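Local coordinates for aminotransferase, class III (Thermomicrobium roseum, PDB 6IO1), which probably transfers amino groups with pyridoxal phosphate as cofactor, being a thermostable omega-transaminase selective for (S)-enantiomers, at residues R144-H155 and E219-Q230; G160-W171 and P176-L184. All blocks are in the same frame, centred on the assembly; numbering follows the deposited sequence.

Interaction 1: R144-H155 and E219-Q230; sequences RVKILSRRMAYH and ETIAAFIGEPVQ. With PMP (4'-deoxy-4'-aminopyridoxal-5'-phosphate), chain C.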
loop_
_atom_site.group_PDB
_atom_site.type_symbol
_atom_site.label_atom_id
_atom_site.label_comp_id
_atom_site.label_asym_id
_atom_site.label_seq_id
_atom_site.Cartn_x
_atom_site.Cartn_y
_atom_site.Cartn_z
ATOM N N ARG B 144 -13.872 15.443 -16.573
ATOM C CA ARG B 144 -14.481 15.222 -15.260
ATOM C C ARG B 144 -13.474 14.503 -14.367
ATOM O O ARG B 144 -13.492 13.280 -14.211
ATOM C CB ARG B 144 -15.774 14.431 -15.410
ATOM C CG ARG B 144 -16.735 14.563 -14.247
ATOM C CD ARG B 144 -18.173 14.380 -14.700
ATOM N NE ARG B 144 -19.123 14.767 -13.662
ATOM C CZ ARG B 144 -20.440 14.808 -13.831
ATOM N NH1 ARG B 144 -21.227 15.182 -12.832
ATOM N NH2 ARG B 144 -20.972 14.482 -15.002
ATOM N N VAL B 145 -12.568 15.283 -13.773
ATOM C CA VAL B 145 -11.467 14.700 -13.010
ATOM C C VAL B 145 -11.328 15.304 -11.616
ATOM O O VAL B 145 -10.628 14.746 -10.763
ATOM C CB VAL B 145 -10.140 14.845 -13.780
ATOM C CG1 VAL B 145 -10.202 14.097 -15.105
ATOM C CG2 VAL B 145 -9.816 16.314 -14.004
ATOM N N LYS B 146 -11.980 16.438 -11.366
ATOM C CA LYS B 146 -11.823 17.114 -10.082
ATOM C C LYS B 146 -12.409 16.284 -8.945
ATOM O O LYS B 146 -13.450 15.647 -9.097
ATOM C CB LYS B 146 -12.485 18.490 -10.118
ATOM C CG LYS B 146 -11.887 19.440 -11.141
ATOM C CD LYS B 146 -12.534 20.812 -11.060
ATOM C CE LYS B 146 -12.140 21.678 -12.244
ATOM N NZ LYS B 146 -12.901 22.958 -12.271
ATOM N N ILE B 147 -11.747 16.306 -7.791
ATOM C CA ILE B 147 -12.181 15.545 -6.626
ATOM C C ILE B 147 -12.497 16.516 -5.499
ATOM O O ILE B 147 -11.652 17.340 -5.127
ATOM C CB ILE B 147 -11.119 14.522 -6.182
ATOM C CG1 ILE B 147 -10.837 13.524 -7.307
ATOM C CG2 ILE B 147 -11.573 13.798 -4.922
ATOM C CD1 ILE B 147 -11.922 12.482 -7.490
ATOM N N LEU B 148 -13.708 16.418 -4.960
ATOM C CA LEU B 148 -14.124 17.245 -3.837
ATOM C C LEU B 148 -13.753 16.563 -2.527
ATOM O O LEU B 148 -14.051 15.382 -2.325
ATOM C CB LEU B 148 -15.629 17.512 -3.884
ATOM C CG LEU B 148 -16.128 18.490 -4.951
ATOM C CD1 LEU B 148 -17.647 18.457 -5.035
ATOM C CD2 LEU B 148 -15.636 19.901 -4.666
ATOM N N SER B 149 -13.107 17.317 -1.639
ATOM C CA SER B 149 -12.729 16.839 -0.320
ATOM C C SER B 149 -12.973 17.970 0.670
ATOM O O SER B 149 -13.430 19.055 0.299
ATOM C CB SER B 149 -11.274 16.360 -0.292
ATOM O OG SER B 149 -10.990 15.670 0.914
ATOM N N ARG B 150 -12.688 17.713 1.942
ATOM C CA ARG B 150 -12.974 18.676 2.991
ATOM C C ARG B 150 -11.731 18.966 3.821
ATOM O O ARG B 150 -10.804 18.157 3.904
ATOM C CB ARG B 150 -14.104 18.185 3.905
ATOM C CG ARG B 150 -15.409 17.917 3.174
ATOM C CD ARG B 150 -16.402 17.192 4.061
ATOM N NE ARG B 150 -15.942 15.854 4.419
ATOM C CZ ARG B 150 -16.598 15.033 5.231
ATOM N NH1 ARG B 150 -17.760 15.401 5.751
ATOM N NH2 ARG B 150 -16.104 13.833 5.505
ATOM N N ARG B 151 -11.722 20.154 4.418
ATOM C CA ARG B 151 -10.739 20.468 5.444
ATOM C C ARG B 151 -10.916 19.509 6.613
ATOM O O ARG B 151 -12.035 19.098 6.925
ATOM C CB ARG B 151 -10.901 21.912 5.924
ATOM C CG ARG B 151 -10.569 22.979 4.895
ATOM C CD ARG B 151 -10.866 24.365 5.452
ATOM N NE ARG B 151 -10.416 25.435 4.566
ATOM C CZ ARG B 151 -9.228 26.026 4.652
ATOM N NH1 ARG B 151 -8.379 25.677 5.609
ATOM N NH2 ARG B 151 -8.903 26.990 3.802
ATOM N N MET B 152 -9.800 19.087 7.203
ATOM C CA MET B 152 -9.714 18.150 8.324
ATOM C C MET B 152 -9.954 16.713 7.870
ATOM O O MET B 152 -9.979 15.814 8.715
ATOM C CB MET B 152 -10.677 18.483 9.478
ATOM C CG MET B 152 -10.557 19.913 9.994
ATOM S SD MET B 152 -11.797 20.343 11.233
ATOM C CE MET B 152 -11.138 19.518 12.678
ATOM N N ALA B 153 -10.158 16.467 6.580
ATOM C CA ALA B 153 -10.281 15.106 6.080
ATOM C C ALA B 153 -8.913 14.440 6.014
ATOM O O ALA B 153 -7.901 15.093 5.747
ATOM C CB ALA B 153 -10.931 15.096 4.698
ATOM N N TYR B 154 -8.884 13.134 6.273
ATOM C CA TYR B 154 -7.665 12.338 6.161
ATOM C C TYR B 154 -7.980 11.072 5.377
ATOM O O TYR B 154 -8.762 10.234 5.836
ATOM C CB TYR B 154 -7.083 11.996 7.531
ATOM C CG TYR B 154 -5.751 11.290 7.426
ATOM C CD1 TYR B 154 -4.576 12.008 7.249
ATOM C CD2 TYR B 154 -5.671 9.905 7.480
ATOM C CE1 TYR B 154 -3.357 11.366 7.140
ATOM C CE2 TYR B 154 -4.458 9.257 7.373
ATOM C CZ TYR B 154 -3.304 9.991 7.205
ATOM O OH TYR B 154 -2.094 9.344 7.100
ATOM N N HIS B 155 -7.376 10.937 4.197
ATOM C CA HIS B 155 -7.618 9.797 3.322
ATOM C C HIS B 155 -6.341 9.045 2.961
ATOM O O HIS B 155 -6.376 8.174 2.084
ATOM C CB HIS B 155 -8.327 10.260 2.046
ATOM C CG HIS B 155 -9.601 11.002 2.296
ATOM N ND1 HIS B 155 -10.747 10.383 2.750
ATOM C CD2 HIS B 155 -9.912 12.312 2.157
ATOM C CE1 HIS B 155 -11.708 11.281 2.879
ATOM N NE2 HIS B 155 -11.227 12.459 2.525
ATOM N N GLU B 219 -19.743 19.641 -14.458
ATOM C CA GLU B 219 -19.266 18.719 -15.482
ATOM C C GLU B 219 -17.782 18.403 -15.356
ATOM O O GLU B 219 -17.301 17.497 -16.046
ATOM C CB GLU B 219 -19.556 19.281 -16.878
ATOM C CG GLU B 219 -18.711 20.484 -17.281
ATOM C CD GLU B 219 -19.188 21.783 -16.658
ATOM O OE1 GLU B 219 -18.455 22.790 -16.758
ATOM O OE2 GLU B 219 -20.289 21.799 -16.068
ATOM N N THR B 220 -17.046 19.125 -14.513
ATOM C CA THR B 220 -15.626 18.876 -14.303
ATOM C C THR B 220 -15.331 18.118 -13.014
ATOM O O THR B 220 -14.165 17.811 -12.750
ATOM C CB THR B 220 -14.851 20.198 -14.304
ATOM O OG1 THR B 220 -15.234 20.980 -13.164
ATOM C CG2 THR B 220 -15.139 20.988 -15.571
ATOM N N ILE B 221 -16.347 17.798 -12.216
ATOM C CA ILE B 221 -16.158 17.182 -10.906
ATOM C C ILE B 221 -16.513 15.703 -11.011
ATOM O O ILE B 221 -17.676 15.342 -11.216
ATOM C CB ILE B 221 -16.995 17.882 -9.828
ATOM C CG1 ILE B 221 -16.631 19.365 -9.755
ATOM C CG2 ILE B 221 -16.785 17.213 -8.479
ATOM C CD1 ILE B 221 -17.439 20.145 -8.743
ATOM N N ALA B 222 -15.501 14.845 -10.865
ATOM C CA ALA B 222 -15.707 13.404 -10.943
ATOM C C ALA B 222 -16.411 12.864 -9.703
ATOM O O ALA B 222 -17.355 12.073 -9.815
ATOM C CB ALA B 222 -14.368 12.697 -11.147
ATOM N N ALA B 223 -15.977 13.275 -8.512
ATOM C CA ALA B 223 -16.510 12.656 -7.304
ATOM C C ALA B 223 -16.259 13.533 -6.084
ATOM O O ALA B 223 -15.502 14.507 -6.124
ATOM C CB ALA B 223 -15.905 11.265 -7.086
ATOM N N PHE B 224 -16.925 13.156 -4.993
ATOM C CA PHE B 224 -16.734 13.711 -3.659
ATOM C C PHE B 224 -16.296 12.566 -2.758
ATOM O O PHE B 224 -16.918 11.499 -2.768
ATOM C CB PHE B 224 -18.037 14.362 -3.154
ATOM C CG PHE B 224 -18.038 14.734 -1.683
ATOM C CD1 PHE B 224 -18.209 13.772 -0.695
ATOM C CD2 PHE B 224 -17.923 16.060 -1.296
ATOM C CE1 PHE B 224 -18.222 14.119 0.644
ATOM C CE2 PHE B 224 -17.940 16.413 0.044
ATOM C CZ PHE B 224 -18.090 15.441 1.013
ATOM N N ILE B 225 -15.235 12.778 -1.985
ATOM C CA ILE B 225 -14.707 11.757 -1.087
ATOM C C ILE B 225 -14.760 12.285 0.341
ATOM O O ILE B 225 -14.393 13.437 0.600
ATOM C CB ILE B 225 -13.276 11.334 -1.477
ATOM C CG1 ILE B 225 -12.791 10.201 -0.569
ATOM C CG2 ILE B 225 -12.317 12.519 -1.444
ATOM C CD1 ILE B 225 -11.582 9.467 -1.104
ATOM N N GLY B 226 -15.254 11.455 1.256
ATOM C CA GLY B 226 -15.329 11.845 2.650
ATOM C C GLY B 226 -15.563 10.657 3.551
ATOM O O GLY B 226 -16.077 9.617 3.128
ATOM N N GLU B 227 -15.175 10.826 4.811
ATOM C CA GLU B 227 -15.435 9.870 5.879
ATOM C C GLU B 227 -16.787 10.169 6.520
ATOM O O GLU B 227 -17.153 11.339 6.667
ATOM C CB GLU B 227 -14.346 9.938 6.946
ATOM C CG GLU B 227 -12.923 9.895 6.408
ATOM C CD GLU B 227 -11.941 10.639 7.298
ATOM O OE1 GLU B 227 -11.516 10.071 8.326
ATOM O OE2 GLU B 227 -11.594 11.794 6.969
ATOM N N PRO B 228 -17.561 9.145 6.892
ATOM C CA PRO B 228 -18.818 9.426 7.611
ATOM C C PRO B 228 -18.579 10.213 8.884
ATOM O O PRO B 228 -19.270 11.207 9.147
ATOM C CB PRO B 228 -19.382 8.024 7.887
ATOM C CG PRO B 228 -18.739 7.141 6.869
ATOM C CD PRO B 228 -17.371 7.708 6.640
ATOM N N VAL B 229 -17.603 9.793 9.683
ATOM C CA VAL B 229 -17.072 10.580 10.786
ATOM C C VAL B 229 -15.580 10.742 10.541
ATOM O O VAL B 229 -14.849 9.746 10.468
ATOM C CB VAL B 229 -17.335 9.917 12.148
ATOM C CG1 VAL B 229 -16.674 10.714 13.262
ATOM C CG2 VAL B 229 -18.828 9.782 12.393
ATOM N N GLN B 230 -15.131 11.987 10.400
ATOM C CA GLN B 230 -13.711 12.237 10.196
ATOM C C GLN B 230 -12.940 11.761 11.419
ATOM O O GLN B 230 -13.304 12.079 12.551
ATOM C CB GLN B 230 -13.464 13.725 9.944
ATOM C CG GLN B 230 -13.989 14.216 8.602
ATOM C CD GLN B 230 -14.005 15.729 8.492
ATOM O OE1 GLN B 230 -14.622 16.417 9.305
ATOM N NE2 GLN B 230 -13.326 16.254 7.479
HETATM N N1 PMP C . -8.339 6.572 5.137
HETATM C C2 PMP C . -8.624 6.887 6.400
HETATM C C2A PMP C . -10.027 7.275 6.749
HETATM C C3 PMP C . -7.629 6.858 7.384
HETATM O O3 PMP C . -7.950 7.187 8.668
HETATM C C4 PMP C . -6.323 6.493 7.041
HETATM C C4A PMP C . -5.235 6.455 8.085
HETATM N N4A PMP C . -5.750 6.149 9.423
HETATM C C5 PMP C . -6.044 6.164 5.707
HETATM C C6 PMP C . -7.087 6.221 4.801
HETATM C C5A PMP C . -4.664 5.768 5.278
HETATM O O4P PMP C . -4.478 4.324 5.412
HETATM P P PMP C . -3.045 3.629 5.147
HETATM O O1P PMP C . -3.262 2.143 5.357
HETATM O O2P PMP C . -2.670 3.975 3.720
HETATM O O3P PMP C . -2.102 4.237 6.167
HETATM O O HOH W 1 -13.323 12.990 5.171
HETATM O O HOH W 2 -13.620 14.742 2.807
HETATM O O HOH W 3 -18.486 13.812 7.987
HETATM O O HOH W 4 -10.089 12.949 9.402
#
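Arg150 reaches Glu227 with CG beside its own backbone N (chi1 -59°) and a bend at chi3, while His155, its CG likewise anti to the carbonyl carbon (chi1 -56°), offers a ring face to Ile225. These groups lie at the C-terminal ends of neighbouring parallel strands, 146-150 and 221-226, in the large sheet of a fold-type I PLP enzyme, where the cofactor is bound. Leu148 N donates to Ala223 O and its O accepts from Ile225 N (2.9 Å); a beta bulge shifts the register between Lys146 and Ile147. Leu148 and Phe224 pack on one face of the sheet, Ile147 and Ala223 on the other, both against helix 121-138.

Beyond the strands, Arg150 NH2 donates to a lone pair of Glu227 O (2.9 Å), with Phe224 CZ and Gln230 NE2 over opposite faces of the guanidinium. Water 1 joins the same NH2 to Glu227 N and OE2. Ile225 CG1 sits 4.0 Å from the centroid of the His155 ring, over its face, and His155 ND1 is hydrogen-bonded to Asp260 OD2. Tyr154, His155 and Glu227 all belong to the pocket of the aminated cofactor PMP, and Glu227 OE1 lies 3.5 Å from PMP C2A and accepts from Gly231 N. Tyr154 N gives a nearly straight bond (174°) to Glu227 OE2, 3.1 Å away, from above the carboxylate plane.

Interaction 2: G160-W171 and P176-L184; sequences GALSATGVPAYW and PRPPGFIHL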
loop_
_atom_site.group_PDB
_atom_site.type_symbol
_atom_site.label_atom_id
_atom_site.label_comp_id
_atom_site.label_asym_id
_atom_site.label_seq_id
_atom_site.Cartn_x
_atom_site.Cartn_y
_atom_site.Cartn_z
ATOM N N GLY B 160 -2.948 10.375 -4.896
ATOM C CA GLY B 160 -4.084 11.278 -4.819
ATOM C C GLY B 160 -4.670 11.398 -3.426
ATOM O O GLY B 160 -5.216 12.446 -3.070
ATOM N N ALA B 161 -4.575 10.332 -2.623
ATOM C CA ALA B 161 -5.069 10.395 -1.250
ATOM C C ALA B 161 -4.436 11.553 -0.489
ATOM O O ALA B 161 -5.123 12.275 0.245
ATOM C CB ALA B 161 -4.805 9.071 -0.527
ATOM N N LEU B 162 -3.135 11.777 -0.698
ATOM C CA LEU B 162 -2.465 12.897 -0.046
ATOM C C LEU B 162 -3.136 14.214 -0.409
ATOM O O LEU B 162 -3.313 15.088 0.449
ATOM C CB LEU B 162 -0.981 12.918 -0.422
ATOM C CG LEU B 162 -0.121 14.090 0.069
ATOM C CD1 LEU B 162 -0.201 14.278 1.581
ATOM C CD2 LEU B 162 1.324 13.916 -0.372
ATOM N N SER B 163 -3.518 14.377 -1.677
ATOM C CA SER B 163 -4.262 15.569 -2.068
ATOM C C SER B 163 -5.654 15.580 -1.448
ATOM O O SER B 163 -6.147 16.637 -1.037
ATOM C CB SER B 163 -4.351 15.663 -3.591
ATOM O OG SER B 163 -3.070 15.831 -4.172
ATOM N N ALA B 164 -6.309 14.415 -1.387
ATOM C CA ALA B 164 -7.646 14.345 -0.806
ATOM C C ALA B 164 -7.639 14.748 0.665
ATOM O O ALA B 164 -8.589 15.373 1.150
ATOM C CB ALA B 164 -8.220 12.938 -0.973
ATOM N N THR B 165 -6.584 14.384 1.389
ATOM C CA THR B 165 -6.461 14.752 2.792
ATOM C C THR B 165 -6.486 16.267 2.960
ATOM O O THR B 165 -5.850 17.003 2.200
ATOM C CB THR B 165 -5.165 14.177 3.367
ATOM O OG1 THR B 165 -5.290 12.756 3.504
ATOM C CG2 THR B 165 -4.839 14.787 4.722
ATOM N N GLY B 166 -7.231 16.734 3.963
ATOM C CA GLY B 166 -7.406 18.153 4.201
ATOM C C GLY B 166 -6.637 18.738 5.364
ATOM O O GLY B 166 -6.918 19.883 5.753
ATOM N N VAL B 167 -5.686 18.014 5.941
ATOM C CA VAL B 167 -4.857 18.516 7.037
ATOM C C VAL B 167 -3.546 19.003 6.442
ATOM O O VAL B 167 -2.737 18.176 5.980
ATOM C CB VAL B 167 -4.623 17.440 8.106
ATOM C CG1 VAL B 167 -3.834 18.016 9.270
ATOM C CG2 VAL B 167 -5.950 16.870 8.582
ATOM N N PRO B 168 -3.278 20.315 6.415
ATOM C CA PRO B 168 -2.085 20.817 5.715
ATOM C C PRO B 168 -0.764 20.346 6.303
ATOM O O PRO B 168 0.253 20.398 5.600
ATOM C CB PRO B 168 -2.230 22.342 5.828
ATOM C CG PRO B 168 -3.694 22.565 6.049
ATOM C CD PRO B 168 -4.126 21.414 6.906
ATOM N N ALA B 169 -0.736 19.905 7.564
ATOM C CA ALA B 169 0.523 19.470 8.163
ATOM C C ALA B 169 1.126 18.288 7.415
ATOM O O ALA B 169 2.352 18.126 7.396
ATOM C CB ALA B 169 0.311 19.112 9.635
ATOM N N TYR B 170 0.289 17.451 6.801
ATOM C CA TYR B 170 0.798 16.329 6.020
ATOM C C TYR B 170 1.422 16.787 4.707
ATOM O O TYR B 170 2.305 16.107 4.175
ATOM C CB TYR B 170 -0.321 15.319 5.776
ATOM C CG TYR B 170 -0.769 14.635 7.047
ATOM C CD1 TYR B 170 -0.038 13.586 7.586
ATOM C CD2 TYR B 170 -1.907 15.057 7.722
ATOM C CE1 TYR B 170 -0.435 12.962 8.751
ATOM C CE2 TYR B 170 -2.312 14.440 8.890
ATOM C CZ TYR B 170 -1.573 13.394 9.401
ATOM O OH TYR B 170 -1.971 12.776 10.564
ATOM N N TRP B 171 0.972 17.921 4.165
ATOM C CA TRP B 171 1.503 18.403 2.894
ATOM C C TRP B 171 2.902 18.988 3.043
ATOM O O TRP B 171 3.716 18.885 2.118
ATOM C CB TRP B 171 0.582 19.468 2.296
ATOM C CG TRP B 171 -0.810 19.019 1.991
ATOM C CD1 TRP B 171 -1.263 17.735 1.901
ATOM C CD2 TRP B 171 -1.934 19.863 1.722
ATOM N NE1 TRP B 171 -2.603 17.730 1.595
ATOM C CE2 TRP B 171 -3.037 19.025 1.476
ATOM C CE3 TRP B 171 -2.113 21.248 1.665
ATOM C CZ2 TRP B 171 -4.304 19.526 1.185
ATOM C CZ3 TRP B 171 -3.369 21.744 1.372
ATOM C CH2 TRP B 171 -4.448 20.885 1.136
ATOM N N PRO B 176 5.327 19.118 -4.648
ATOM C CA PRO B 176 4.040 19.287 -5.330
ATOM C C PRO B 176 3.151 18.064 -5.179
ATOM O O PRO B 176 3.620 16.935 -5.010
ATOM C CB PRO B 176 4.440 19.506 -6.795
ATOM C CG PRO B 176 5.767 18.844 -6.927
ATOM C CD PRO B 176 6.447 18.958 -5.591
ATOM N N ARG B 177 1.838 18.294 -5.291
ATOM C CA ARG B 177 0.824 17.215 -5.145
ATOM C C ARG B 177 0.001 17.115 -6.435
ATOM O O ARG B 177 0.001 18.091 -7.210
ATOM C CB ARG B 177 -0.083 17.478 -3.940
ATOM C CG ARG B 177 0.659 17.632 -2.620
ATOM C CD ARG B 177 -0.287 17.917 -1.469
ATOM N NE ARG B 177 -1.121 19.083 -1.720
ATOM C CZ ARG B 177 -0.778 20.332 -1.425
ATOM N NH1 ARG B 177 -1.606 21.327 -1.690
ATOM N NH2 ARG B 177 0.393 20.580 -0.865
ATOM N N PRO B 178 -0.664 15.973 -6.719
ATOM C CA PRO B 178 -1.444 15.825 -7.950
ATOM C C PRO B 178 -2.568 16.868 -8.017
ATOM O O PRO B 178 -3.246 17.069 -7.025
ATOM C CB PRO B 178 -2.052 14.420 -7.829
ATOM C CG PRO B 178 -1.139 13.699 -6.859
ATOM C CD PRO B 178 -0.689 14.769 -5.887
ATOM N N PRO B 179 -2.769 17.535 -9.175
ATOM C CA PRO B 179 -3.811 18.555 -9.329
ATOM C C PRO B 179 -5.222 17.975 -9.512
ATOM O O PRO B 179 -5.341 16.838 -9.931
ATOM C CB PRO B 179 -3.382 19.289 -10.606
ATOM C CG PRO B 179 -2.703 18.216 -11.425
ATOM C CD PRO B 179 -2.002 17.341 -10.408
ATOM N N GLY B 180 -6.243 18.772 -9.182
ATOM C CA GLY B 180 -7.625 18.377 -9.346
ATOM C C GLY B 180 -8.409 18.162 -8.071
ATOM O O GLY B 180 -9.487 17.562 -8.126
ATOM N N PHE B 181 -7.908 18.609 -6.927
ATOM C CA PHE B 181 -8.587 18.398 -5.655
ATOM C C PHE B 181 -9.067 19.728 -5.091
ATOM O O PHE B 181 -8.304 20.697 -5.033
ATOM C CB PHE B 181 -7.666 17.684 -4.664
ATOM C CG PHE B 181 -7.398 16.248 -5.021
ATOM C CD1 PHE B 181 -6.601 15.925 -6.109
ATOM C CD2 PHE B 181 -7.953 15.219 -4.278
ATOM C CE1 PHE B 181 -6.356 14.607 -6.442
ATOM C CE2 PHE B 181 -7.713 13.898 -4.607
ATOM C CZ PHE B 181 -6.912 13.592 -5.691
ATOM N N ILE B 182 -10.328 19.762 -4.669
ATOM C CA ILE B 182 -10.953 20.951 -4.104
ATOM C C ILE B 182 -11.375 20.624 -2.682
ATOM O O ILE B 182 -12.021 19.596 -2.442
ATOM C CB ILE B 182 -12.158 21.408 -4.945
ATOM C CG1 ILE B 182 -11.712 21.708 -6.375
ATOM C CG2 ILE B 182 -12.820 22.624 -4.317
ATOM C CD1 ILE B 182 -12.777 21.469 -7.405
ATOM N N HIS B 183 -11.022 21.494 -1.743
ATOM C CA HIS B 183 -11.249 21.246 -0.326
ATOM C C HIS B 183 -12.380 22.128 0.181
ATOM O O HIS B 183 -12.333 23.354 0.038
ATOM C CB HIS B 183 -9.971 21.472 0.476
ATOM C CG HIS B 183 -8.925 20.439 0.208
ATOM N ND1 HIS B 183 -7.947 20.598 -0.751
ATOM C CD2 HIS B 183 -8.738 19.208 0.738
ATOM C CE1 HIS B 183 -7.188 19.518 -0.782
ATOM N NE2 HIS B 183 -7.646 18.660 0.112
ATOM N N LEU B 184 -13.391 21.494 0.768
ATOM C CA LEU B 184 -14.523 22.168 1.377
ATOM C C LEU B 184 -14.280 22.344 2.877
ATOM O O LEU B 184 -13.332 21.799 3.448
ATOM C CB LEU B 184 -15.809 21.380 1.125
ATOM C CG LEU B 184 -16.224 21.059 -0.310
ATOM C CD1 LEU B 184 -17.170 19.866 -0.354
ATOM C CD2 LEU B 184 -16.874 22.263 -0.957
HETATM O O HOH W 5 2.632 18.596 -0.532
#
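Ser163 and His183 carry the polar part of the contact between the end of helix 159-164 and edge strand 181-184 with the chain leading into it. Ser163 OG donates to Pro178 O (3.1 Å), meeting the carbonyl along one of its lone pairs. Its CB rests over the centre of the Phe181 ring, 3.4 Å from the centroid, a CH-pi contact. His183 NE2 is shared by two carbonyls where the helix ends, through weak bonds to Ser163 O (2.8 Å) and Thr165 O (3.2 Å); Ser163 O lies in the plane of the imidazole.

The guanidinium of Arg177 lies flat on Trp171, with planes 13° apart and CZ 3.7 Å from the centroid of the six-membered ring, a cation-pi stack. The bend at chi3 (-55°) folds the guanidinium back over the indole, and CD separately makes a CH-pi contact over the five-membered ring. Trp171 NE1 is satisfied by Leu162 O (3.0 Å), which helps to hold the indole in place, and water 5 accepts from Arg177 NH2 while donating to Trp171 O.

Phe181 also packs on Ile147 and on Ile129 and Arg133, while Pro178 meets Pro178 of the second subunit; the contact thus lies between strand 146-150, helix 121-138 and that subunit.

The two contacts have their centres about 10 Å apart and share the seven-stranded sheet of the PLP-binding part of the fold. Along the chain, 144-155 comes first, then both segments of interaction 2, and 219-230 last. In the sheet, strand 146-150 has strand 221-226 on one side and edge strand 181-184 on the other. Ser149 links them directly: its OG is probably hydrogen-bonded to Ala164 O and its backbone O to Leu184 N. Interaction 1 holds Tyr154, His155 and Glu227 of the cofactor pocket, and interaction 2 reaches that pocket through Thr165 OG1, which accepts from His155 N. Both touch the second subunit.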